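Local coordinates for protein L-lysine 6-monooxygenase (PDB 5CQF) that probably catalyses the FAD- and NADPH-dependent hydroxylation of the side-chain amino group of L-lysine, a step in siderophore biosynthesis, at residues A[21-26]-A[61-66]; A[248-253]-A[407-412]; A[257-262]-A[397-402]. One frame throughout, in Å; residues are numbered along the deposited sequence.

Interaction 1. Residues A[21-26]-A[61-66]; sequences FGPAGI and ELLLAG
Leu63 meets the start of helix 23-37 with one methyl group. Its CD1 lies 4.1 Å from Pro23 CD and 4.3 Å from Gly22 CA. CG of Leu63 stands anti to its own carbonyl carbon (chi1 -64°), and this carries the methyl toward the glycine-proline step. The Leu63 and Pro23 side chains lie at a slant, with CD1 and CD their one close pair. Leu64 CD2 comes no nearer than 4.5 Å to Pro23 CG.

The dense side is that of Pro23. It is buried, and Phe412 and Met415 of helix 412-428 pack on it as well. Leu64 reaches the same helix through Phe412. The Leu63 side is looser: this residue and Gly22 are both partly exposed, and the contact across the segments is purely van der Waals.

Gly22 is the N-cap residue of the helix, and its O accepts a 2.9 Å hydrogen bond from Ile26 N in the first turn. Phe21 turns away from Leu63 and lays one ring face on Ile26 CG1. Strand 16-19, this glycine-rich turn and helix 23-37 match the GxGxxG pattern, consistent with the dinucleotide-binding Rossmann motif that holds FAD in related flavoproteins.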
loop_
_atom_site.group_PDB
_atom_site.type_symbol
_atom_site.label_atom_id
_atom_site.label_comp_id
_atom_site.label_asym_id
_atom_site.label_seq_id
_atom_site.Cartn_x
_atom_site.Cartn_y
_atom_site.Cartn_z
ATOM N N PHE A 21 -19.184 1.598 -31.954
ATOM C CA PHE A 21 -19.411 0.503 -31.022
ATOM C C PHE A 21 -18.166 0.227 -30.193
ATOM O O PHE A 21 -17.798 -0.922 -29.955
ATOM C CB PHE A 21 -19.917 -0.758 -31.730
ATOM C CG PHE A 21 -20.769 -1.626 -30.862
ATOM C CD1 PHE A 21 -21.968 -1.165 -30.383
ATOM C CD2 PHE A 21 -20.381 -2.909 -30.543
ATOM C CE1 PHE A 21 -22.781 -1.959 -29.593
ATOM C CE2 PHE A 21 -21.177 -3.715 -29.742
ATOM C CZ PHE A 21 -22.383 -3.234 -29.259
ATOM N N GLY A 22 -17.537 1.303 -29.732
ATOM C CA GLY A 22 -16.559 1.221 -28.664
ATOM C C GLY A 22 -17.286 1.165 -27.334
ATOM O O GLY A 22 -18.496 0.953 -27.295
ATOM N N PRO A 23 -16.556 1.344 -26.222
ATOM C CA PRO A 23 -17.163 1.192 -24.908
ATOM C C PRO A 23 -18.447 1.993 -24.741
ATOM O O PRO A 23 -19.427 1.500 -24.189
ATOM C CB PRO A 23 -16.088 1.727 -23.979
ATOM C CG PRO A 23 -14.818 1.466 -24.687
ATOM C CD PRO A 23 -15.105 1.566 -26.137
ATOM N N ALA A 24 -18.451 3.224 -25.231
ATOM C CA ALA A 24 -19.616 4.071 -25.081
ATOM C C ALA A 24 -20.853 3.452 -25.720
ATOM O O ALA A 24 -21.912 3.383 -25.082
ATOM C CB ALA A 24 -19.332 5.450 -25.663
ATOM N N GLY A 25 -20.737 3.005 -26.972
ATOM C CA GLY A 25 -21.875 2.351 -27.650
ATOM C C GLY A 25 -22.228 1.006 -27.024
ATOM O O GLY A 25 -23.387 0.576 -27.015
ATOM N N ILE A 26 -21.232 0.307 -26.505
ATOM C CA ILE A 26 -21.504 -0.979 -25.874
ATOM C C ILE A 26 -22.304 -0.767 -24.608
ATOM O O ILE A 26 -23.259 -1.508 -24.311
ATOM C CB ILE A 26 -20.208 -1.714 -25.584
ATOM C CG1 ILE A 26 -19.627 -2.245 -26.889
ATOM C CG2 ILE A 26 -20.453 -2.858 -24.628
ATOM C CD1 ILE A 26 -18.161 -2.532 -26.829
ATOM N N GLU A 61 -8.131 -3.157 -27.456
ATOM C CA GLU A 61 -6.918 -2.777 -26.718
ATOM C C GLU A 61 -6.349 -1.426 -27.174
ATOM O O GLU A 61 -5.809 -0.664 -26.376
ATOM C CB GLU A 61 -5.845 -3.870 -26.835
ATOM C CG GLU A 61 -6.225 -5.162 -26.126
ATOM C CD GLU A 61 -5.057 -6.114 -25.916
ATOM O OE1 GLU A 61 -4.296 -6.353 -26.880
ATOM O OE2 GLU A 61 -4.907 -6.629 -24.778
ATOM N N LEU A 62 -6.469 -1.131 -28.458
ATOM C CA LEU A 62 -6.117 0.194 -28.956
ATOM C C LEU A 62 -6.980 1.278 -28.278
ATOM O O LEU A 62 -6.484 2.370 -28.008
ATOM C CB LEU A 62 -6.271 0.256 -30.484
ATOM C CG LEU A 62 -5.366 1.220 -31.260
ATOM C CD1 LEU A 62 -3.946 0.678 -31.377
ATOM C CD2 LEU A 62 -5.939 1.486 -32.645
ATOM N N LEU A 63 -8.248 0.961 -27.988
ATOM C CA LEU A 63 -9.201 1.931 -27.407
ATOM C C LEU A 63 -8.960 2.295 -25.938
ATOM O O LEU A 63 -9.426 3.328 -25.468
ATOM C CB LEU A 63 -10.631 1.398 -27.502
ATOM C CG LEU A 63 -11.216 1.188 -28.899
ATOM C CD1 LEU A 63 -12.387 0.197 -28.862
ATOM C CD2 LEU A 63 -11.637 2.524 -29.497
ATOM N N LEU A 64 -8.304 1.418 -25.198
ATOM C CA LEU A 64 -8.107 1.652 -23.779
ATOM C C LEU A 64 -6.822 2.429 -23.484
ATOM O O LEU A 64 -6.687 3.006 -22.399
ATOM C CB LEU A 64 -8.131 0.336 -23.012
ATOM C CG LEU A 64 -9.416 -0.502 -23.117
ATOM C CD1 LEU A 64 -9.499 -1.425 -21.909
ATOM C CD2 LEU A 64 -10.677 0.348 -23.205
ATOM N N ALA A 65 -5.917 2.476 -24.462
ATOM C CA ALA A 65 -4.633 3.120 -24.291
ATOM C C ALA A 65 -4.789 4.563 -23.797
ATOM O O ALA A 65 -5.761 5.237 -24.119
ATOM C CB ALA A 65 -3.817 3.041 -25.569
ATOM N N GLY A 66 -3.842 4.999 -22.971
ATOM C CA GLY A 66 -3.908 6.292 -22.287
ATOM C C GLY A 66 -4.928 6.456 -21.152
ATOM O O GLY A 66 -5.006 7.536 -20.549
#

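Interaction 2. Residues A[248-253]-A[407-412]; sequences QFPNRV and SDSQSF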
loop_
_atom_site.group_PDB
_atom_site.type_symbol
_atom_site.label_atom_id
_atom_site.label_comp_id
_atom_site.label_asym_id
_atom_site.label_seq_id
_atom_site.Cartn_x
_atom_site.Cartn_y
_atom_site.Cartn_z
ATOM N N GLN A 248 -6.544 10.353 -13.116
ATOM C CA GLN A 248 -7.285 11.209 -14.032
ATOM C C GLN A 248 -8.511 11.692 -13.289
ATOM O O GLN A 248 -8.913 11.092 -12.299
ATOM C CB GLN A 248 -7.610 10.493 -15.359
ATOM C CG GLN A 248 -6.316 10.094 -16.091
ATOM C CD GLN A 248 -6.486 9.349 -17.401
ATOM O OE1 GLN A 248 -7.541 8.864 -17.716
ATOM N NE2 GLN A 248 -5.415 9.248 -18.156
ATOM N N PHE A 249 -9.103 12.764 -13.786
ATOM C CA PHE A 249 -10.126 13.519 -13.064
ATOM C C PHE A 249 -11.275 12.645 -12.588
ATOM O O PHE A 249 -11.615 12.679 -11.424
ATOM C CB PHE A 249 -10.629 14.671 -13.939
ATOM C CG PHE A 249 -11.558 15.627 -13.241
ATOM C CD1 PHE A 249 -11.054 16.726 -12.552
ATOM C CD2 PHE A 249 -12.946 15.478 -13.336
ATOM C CE1 PHE A 249 -11.909 17.637 -11.950
ATOM C CE2 PHE A 249 -13.799 16.393 -12.724
ATOM C CZ PHE A 249 -13.279 17.468 -12.029
ATOM N N PRO A 250 -11.843 11.825 -13.478
ATOM C CA PRO A 250 -12.998 11.017 -13.072
ATOM C C PRO A 250 -12.713 9.977 -11.964
ATOM O O PRO A 250 -13.655 9.465 -11.341
ATOM C CB PRO A 250 -13.403 10.297 -14.363
ATOM C CG PRO A 250 -12.727 11.042 -15.466
ATOM C CD PRO A 250 -11.448 11.570 -14.877
ATOM N N ASN A 251 -11.434 9.695 -11.717
ATOM C CA ASN A 251 -11.022 8.838 -10.604
ATOM C C ASN A 251 -10.693 9.573 -9.310
ATOM O O ASN A 251 -10.461 8.952 -8.296
ATOM C CB ASN A 251 -9.876 7.946 -11.050
ATOM C CG ASN A 251 -10.291 7.035 -12.194
ATOM O OD1 ASN A 251 -11.430 6.583 -12.242
ATOM N ND2 ASN A 251 -9.380 6.777 -13.126
ATOM N N ARG A 252 -10.728 10.891 -9.343
ATOM C CA ARG A 252 -10.499 11.702 -8.154
ATOM C C ARG A 252 -11.780 12.241 -7.575
ATOM O O ARG A 252 -11.863 12.419 -6.373
ATOM C CB ARG A 252 -9.577 12.883 -8.475
ATOM C CG ARG A 252 -8.164 12.452 -8.811
ATOM C CD ARG A 252 -7.415 11.926 -7.581
ATOM N NE ARG A 252 -7.170 13.002 -6.614
ATOM C CZ ARG A 252 -6.218 13.926 -6.722
ATOM N NH1 ARG A 252 -5.372 13.898 -7.735
ATOM N NH2 ARG A 252 -6.101 14.873 -5.805
ATOM N N VAL A 253 -12.756 12.544 -8.425
ATOM C CA VAL A 253 -14.035 13.093 -7.995
ATOM C C VAL A 253 -15.172 12.514 -8.805
ATOM O O VAL A 253 -14.932 11.977 -9.873
ATOM C CB VAL A 253 -14.091 14.625 -8.145
ATOM C CG1 VAL A 253 -13.172 15.278 -7.127
ATOM C CG2 VAL A 253 -13.725 15.066 -9.550
ATOM N N SER A 407 -12.796 17.265 -19.780
ATOM C CA SER A 407 -12.148 16.621 -20.916
ATOM C C SER A 407 -12.777 15.240 -21.146
ATOM O O SER A 407 -13.291 14.634 -20.210
ATOM C CB SER A 407 -10.637 16.554 -20.626
ATOM O OG SER A 407 -9.988 15.623 -21.449
ATOM N N ASP A 408 -12.797 14.769 -22.388
ATOM C CA ASP A 408 -13.433 13.483 -22.657
ATOM C C ASP A 408 -12.572 12.357 -22.104
ATOM O O ASP A 408 -11.360 12.405 -22.200
ATOM C CB ASP A 408 -13.718 13.250 -24.145
ATOM C CG ASP A 408 -14.764 12.133 -24.368
ATOM O OD1 ASP A 408 -15.469 11.750 -23.398
ATOM O OD2 ASP A 408 -14.887 11.631 -25.506
ATOM N N SER A 409 -13.210 11.360 -21.505
ATOM C CA SER A 409 -12.503 10.303 -20.762
ATOM C C SER A 409 -12.998 9.002 -21.328
ATOM O O SER A 409 -14.135 8.919 -21.778
ATOM C CB SER A 409 -12.877 10.375 -19.278
ATOM O OG SER A 409 -11.895 9.805 -18.445
ATOM N N GLN A 410 -12.183 7.964 -21.291
ATOM C CA GLN A 410 -12.731 6.631 -21.519
ATOM C C GLN A 410 -13.142 5.960 -20.197
ATOM O O GLN A 410 -12.955 4.764 -20.053
ATOM C CB GLN A 410 -11.755 5.750 -22.325
ATOM C CG GLN A 410 -11.517 6.209 -23.759
ATOM C CD GLN A 410 -12.798 6.243 -24.591
ATOM O OE1 GLN A 410 -13.359 5.201 -24.951
ATOM N NE2 GLN A 410 -13.276 7.453 -24.886
ATOM N N SER A 411 -13.716 6.722 -19.253
ATOM C CA SER A 411 -14.194 6.186 -17.963
ATOM C C SER A 411 -15.413 5.289 -18.176
ATOM O O SER A 411 -16.450 5.707 -18.684
ATOM C CB SER A 411 -14.568 7.317 -17.002
ATOM O OG SER A 411 -15.040 6.815 -15.760
ATOM N N PHE A 412 -15.275 4.038 -17.782
ATOM C CA PHE A 412 -16.339 3.084 -18.010
ATOM C C PHE A 412 -17.565 3.459 -17.199
ATOM O O PHE A 412 -18.681 3.396 -17.703
ATOM C CB PHE A 412 -15.882 1.699 -17.649
ATOM C CG PHE A 412 -15.016 1.060 -18.674
ATOM C CD1 PHE A 412 -14.468 1.782 -19.722
ATOM C CD2 PHE A 412 -14.732 -0.300 -18.576
ATOM C CE1 PHE A 412 -13.687 1.165 -20.670
ATOM C CE2 PHE A 412 -13.943 -0.931 -19.526
ATOM C CZ PHE A 412 -13.416 -0.189 -20.575
#
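Ser409 and Ser411 both place OG trans to the backbone N (chi1 -156° and 180°), and both send the CB bond toward Pro250. The proline ring is touched mainly at CG and CB. Ser409 OG comes to 3.3 Å from Pro250 CG, and its CB follows at 3.9 Å from the same carbon. Ser411 meets the next ring atom: its CB and OG each lie 4.1 Å from Pro250 CB. The intervening Gln410 leads its side chain away from the proline.

Pro250 sits in a compact turn between strand 245-246 and helix 255-264. Asn251 N bonds to Gln248 O at 2.9 Å, and Phe249 O accepts from both Arg252 N and Val253 N. The side chains around the proline are tied elsewhere: Asn251 bonds to Arg75 and Asp68, and Gln248 NE2 to Gly66 O. Arg252 NH2 reaches Thr244 O of the second subunit, so this turn also takes part in the subunit interface.

The facing segment 407-412 is a loop, and Ser411 is the N-cap residue of helix 412-428. Asp408 OD1 receives a weak bond from Ser409 N at 3.0 Å.

The proline ring offers only carbon to the two serine hydroxyls. These carbons give them no conventional hydrogen-bond partner here; Ser411 OG has a weak bond to Ser413 OG. The contact therefore probably rests mainly on shape and van der Waals forces.

Interaction 3. Residues A[257-262]-A[397-402]; sequences DHVDYF and NGLSER
The Phe262 ring points its far end at two backbone carbonyls of the turn that opens helix 401-404. Arg402 O lies at the ring edge, near the ring plane, 3.9 Å from Phe262 CZ. Glu401 O comes in obliquely and is closer, 3.6 Å from the same CZ. The ring rim carries a slight positive charge, so the approach of Arg402 O is probably mildly favourable. CG of Phe262 is anti to the backbone N (chi1 -174°), which swings the ring out from its helix toward these oxygens.

One turn earlier, Val259 points the same way. Its CG2 touches Leu399 CD2 at 3.9 Å, the two side chains crossing at an angle. The CB bond of Leu399 does not aim at the helix; CG sits anti to the carbonyl carbon (chi1 -72°), and this brings the end of the side chain nearer. Ile406 and His404 also pack on Val259.

The contact packs one side of helix 255-264 against the segment that follows strand 393-396. That strand is an outer one, within this chain, of the five-stranded parallel sheet of the Rossmann-like domain that begins with strand 16-19. Ser400 is the N-cap residue of helix 401-404.

The charged ends of Glu401 and Arg402 lie apart from the Phe262 contact. Glu401 OE2 forms a salt bridge with Arg278, and Arg402 NH2 one with Asp373. On the other helix, Tyr261 OH bonds to Asp332 OD2 of the second subunit.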
loop_
_atom_site.group_PDB
_atom_site.type_symbol
_atom_site.label_atom_id
_atom_site.label_comp_id
_atom_site.label_asym_id
_atom_site.label_seq_id
_atom_site.Cartn_x
_atom_site.Cartn_y
_atom_site.Cartn_z
ATOM N N ASP A 257 -21.218 15.494 -10.690
ATOM C CA ASP A 257 -21.436 16.682 -9.857
ATOM C C ASP A 257 -20.770 17.930 -10.437
ATOM O O ASP A 257 -21.298 19.040 -10.292
ATOM C CB ASP A 257 -20.886 16.488 -8.460
ATOM C CG ASP A 257 -21.684 15.491 -7.642
ATOM O OD1 ASP A 257 -22.774 15.027 -8.076
ATOM O OD2 ASP A 257 -21.195 15.191 -6.533
ATOM N N HIS A 258 -19.608 17.734 -11.064
ATOM C CA HIS A 258 -18.869 18.816 -11.709
ATOM C C HIS A 258 -19.510 19.175 -13.051
ATOM O O HIS A 258 -19.574 20.339 -13.398
ATOM C CB HIS A 258 -17.379 18.463 -11.818
ATOM C CG HIS A 258 -16.747 18.272 -10.469
ATOM N ND1 HIS A 258 -15.933 19.220 -9.880
ATOM C CD2 HIS A 258 -16.891 17.282 -9.550
ATOM C CE1 HIS A 258 -15.597 18.821 -8.665
ATOM N NE2 HIS A 258 -16.158 17.645 -8.444
ATOM N N VAL A 259 -20.015 18.182 -13.777
ATOM C CA VAL A 259 -20.778 18.441 -14.978
ATOM C C VAL A 259 -22.021 19.244 -14.561
ATOM O O VAL A 259 -22.305 20.260 -15.222
ATOM C CB VAL A 259 -21.130 17.146 -15.731
ATOM C CG1 VAL A 259 -22.044 17.415 -16.928
ATOM C CG2 VAL A 259 -19.857 16.424 -16.176
ATOM N N ASP A 260 -22.713 18.857 -13.467
ATOM C CA ASP A 260 -23.913 19.645 -12.981
ATOM C C ASP A 260 -23.546 21.100 -12.741
ATOM O O ASP A 260 -24.209 22.011 -13.220
ATOM C CB ASP A 260 -24.497 19.146 -11.651
ATOM C CG ASP A 260 -25.206 17.779 -11.757
ATOM O OD1 ASP A 260 -25.364 17.243 -12.866
ATOM O OD2 ASP A 260 -25.621 17.236 -10.705
ATOM N N TYR A 261 -22.499 21.322 -11.956
ATOM C CA TYR A 261 -22.121 22.668 -11.603
ATOM C C TYR A 261 -21.865 23.453 -12.889
ATOM O O TYR A 261 -22.398 24.548 -13.028
ATOM C CB TYR A 261 -20.902 22.693 -10.678
ATOM C CG TYR A 261 -20.386 24.092 -10.393
ATOM C CD1 TYR A 261 -21.020 24.924 -9.462
ATOM C CD2 TYR A 261 -19.247 24.569 -11.036
ATOM C CE1 TYR A 261 -20.547 26.197 -9.194
ATOM C CE2 TYR A 261 -18.756 25.859 -10.793
ATOM C CZ TYR A 261 -19.401 26.674 -9.877
ATOM O OH TYR A 261 -18.876 27.941 -9.657
ATOM N N PHE A 262 -21.101 22.887 -13.833
ATOM C CA PHE A 262 -20.805 23.565 -15.097
ATOM C C PHE A 262 -22.074 23.937 -15.873
ATOM O O PHE A 262 -22.176 25.037 -16.357
ATOM C CB PHE A 262 -19.892 22.736 -15.974
ATOM C CG PHE A 262 -19.437 23.437 -17.201
ATOM C CD1 PHE A 262 -18.358 24.297 -17.158
ATOM C CD2 PHE A 262 -20.085 23.244 -18.402
ATOM C CE1 PHE A 262 -17.929 24.950 -18.295
ATOM C CE2 PHE A 262 -19.668 23.879 -19.549
ATOM C CZ PHE A 262 -18.576 24.720 -19.503
ATOM N N ASN A 397 -22.519 11.348 -27.261
ATOM C CA ASN A 397 -22.245 10.513 -26.080
ATOM C C ASN A 397 -20.799 10.622 -25.603
ATOM O O ASN A 397 -20.008 9.677 -25.712
ATOM C CB ASN A 397 -22.603 9.056 -26.382
ATOM C CG ASN A 397 -22.717 8.215 -25.143
ATOM O OD1 ASN A 397 -22.474 8.685 -24.038
ATOM N ND2 ASN A 397 -23.098 6.948 -25.319
ATOM N N GLY A 398 -20.460 11.774 -25.051
ATOM C CA GLY A 398 -19.095 12.017 -24.567
ATOM C C GLY A 398 -19.038 13.308 -23.772
ATOM O O GLY A 398 -20.001 14.076 -23.745
ATOM N N LEU A 399 -17.919 13.516 -23.095
ATOM C CA LEU A 399 -17.636 14.770 -22.430
ATOM C C LEU A 399 -16.782 15.671 -23.318
ATOM O O LEU A 399 -16.172 15.215 -24.279
ATOM C CB LEU A 399 -16.932 14.510 -21.105
ATOM C CG LEU A 399 -17.856 13.915 -20.031
ATOM C CD1 LEU A 399 -17.057 13.485 -18.815
ATOM C CD2 LEU A 399 -18.918 14.918 -19.611
ATOM N N SER A 400 -16.793 16.962 -22.994
ATOM C CA SER A 400 -15.881 17.976 -23.565
ATOM C C SER A 400 -15.805 19.154 -22.606
ATOM O O SER A 400 -16.765 19.428 -21.866
ATOM C CB SER A 400 -16.365 18.486 -24.922
ATOM O OG SER A 400 -17.628 19.101 -24.833
ATOM N N GLU A 401 -14.673 19.844 -22.616
ATOM C CA GLU A 401 -14.531 21.053 -21.831
ATOM C C GLU A 401 -15.596 22.097 -22.226
ATOM O O GLU A 401 -16.215 22.710 -21.363
ATOM C CB GLU A 401 -13.087 21.603 -21.934
ATOM C CG GLU A 401 -12.101 20.643 -21.262
ATOM C CD GLU A 401 -10.709 21.212 -20.971
ATOM O OE1 GLU A 401 -10.025 20.653 -20.076
ATOM O OE2 GLU A 401 -10.286 22.183 -21.622
ATOM N N ARG A 402 -15.837 22.255 -23.522
ATOM C CA ARG A 402 -16.646 23.377 -24.031
ATOM C C ARG A 402 -18.131 23.202 -23.662
ATOM O O ARG A 402 -18.813 24.172 -23.378
ATOM C CB ARG A 402 -16.452 23.567 -25.556
ATOM C CG ARG A 402 -16.936 22.376 -26.408
ATOM C CD ARG A 402 -16.792 22.585 -27.914
ATOM N NE ARG A 402 -17.700 23.607 -28.412
ATOM C CZ ARG A 402 -19.003 23.425 -28.601
ATOM N NH1 ARG A 402 -19.574 22.248 -28.354
ATOM N NH2 ARG A 402 -19.748 24.417 -29.055
#

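How the interactions relate
Interaction 1 comes first along the chain. It closes a short loop from the glycine-rich turn after strand 16-19 to the end of helix 57-64, and is complete before the others open. Interaction 2 then opens at 248-253 and closes at 407-412, a long loop. Interaction 3, 257-262 with 397-402, sits wholly within that span. Centres of interactions 2 and 3 are about 11 Å apart, and Asp408 OD1 probably bonds to Leu399 N between them. Interactions 1 and 2 touch directly, with about 14 Å between their centres. Together they tie the probable dinucleotide-binding N-terminal region to helix 255-264 and to the chain leading into helix 412-428.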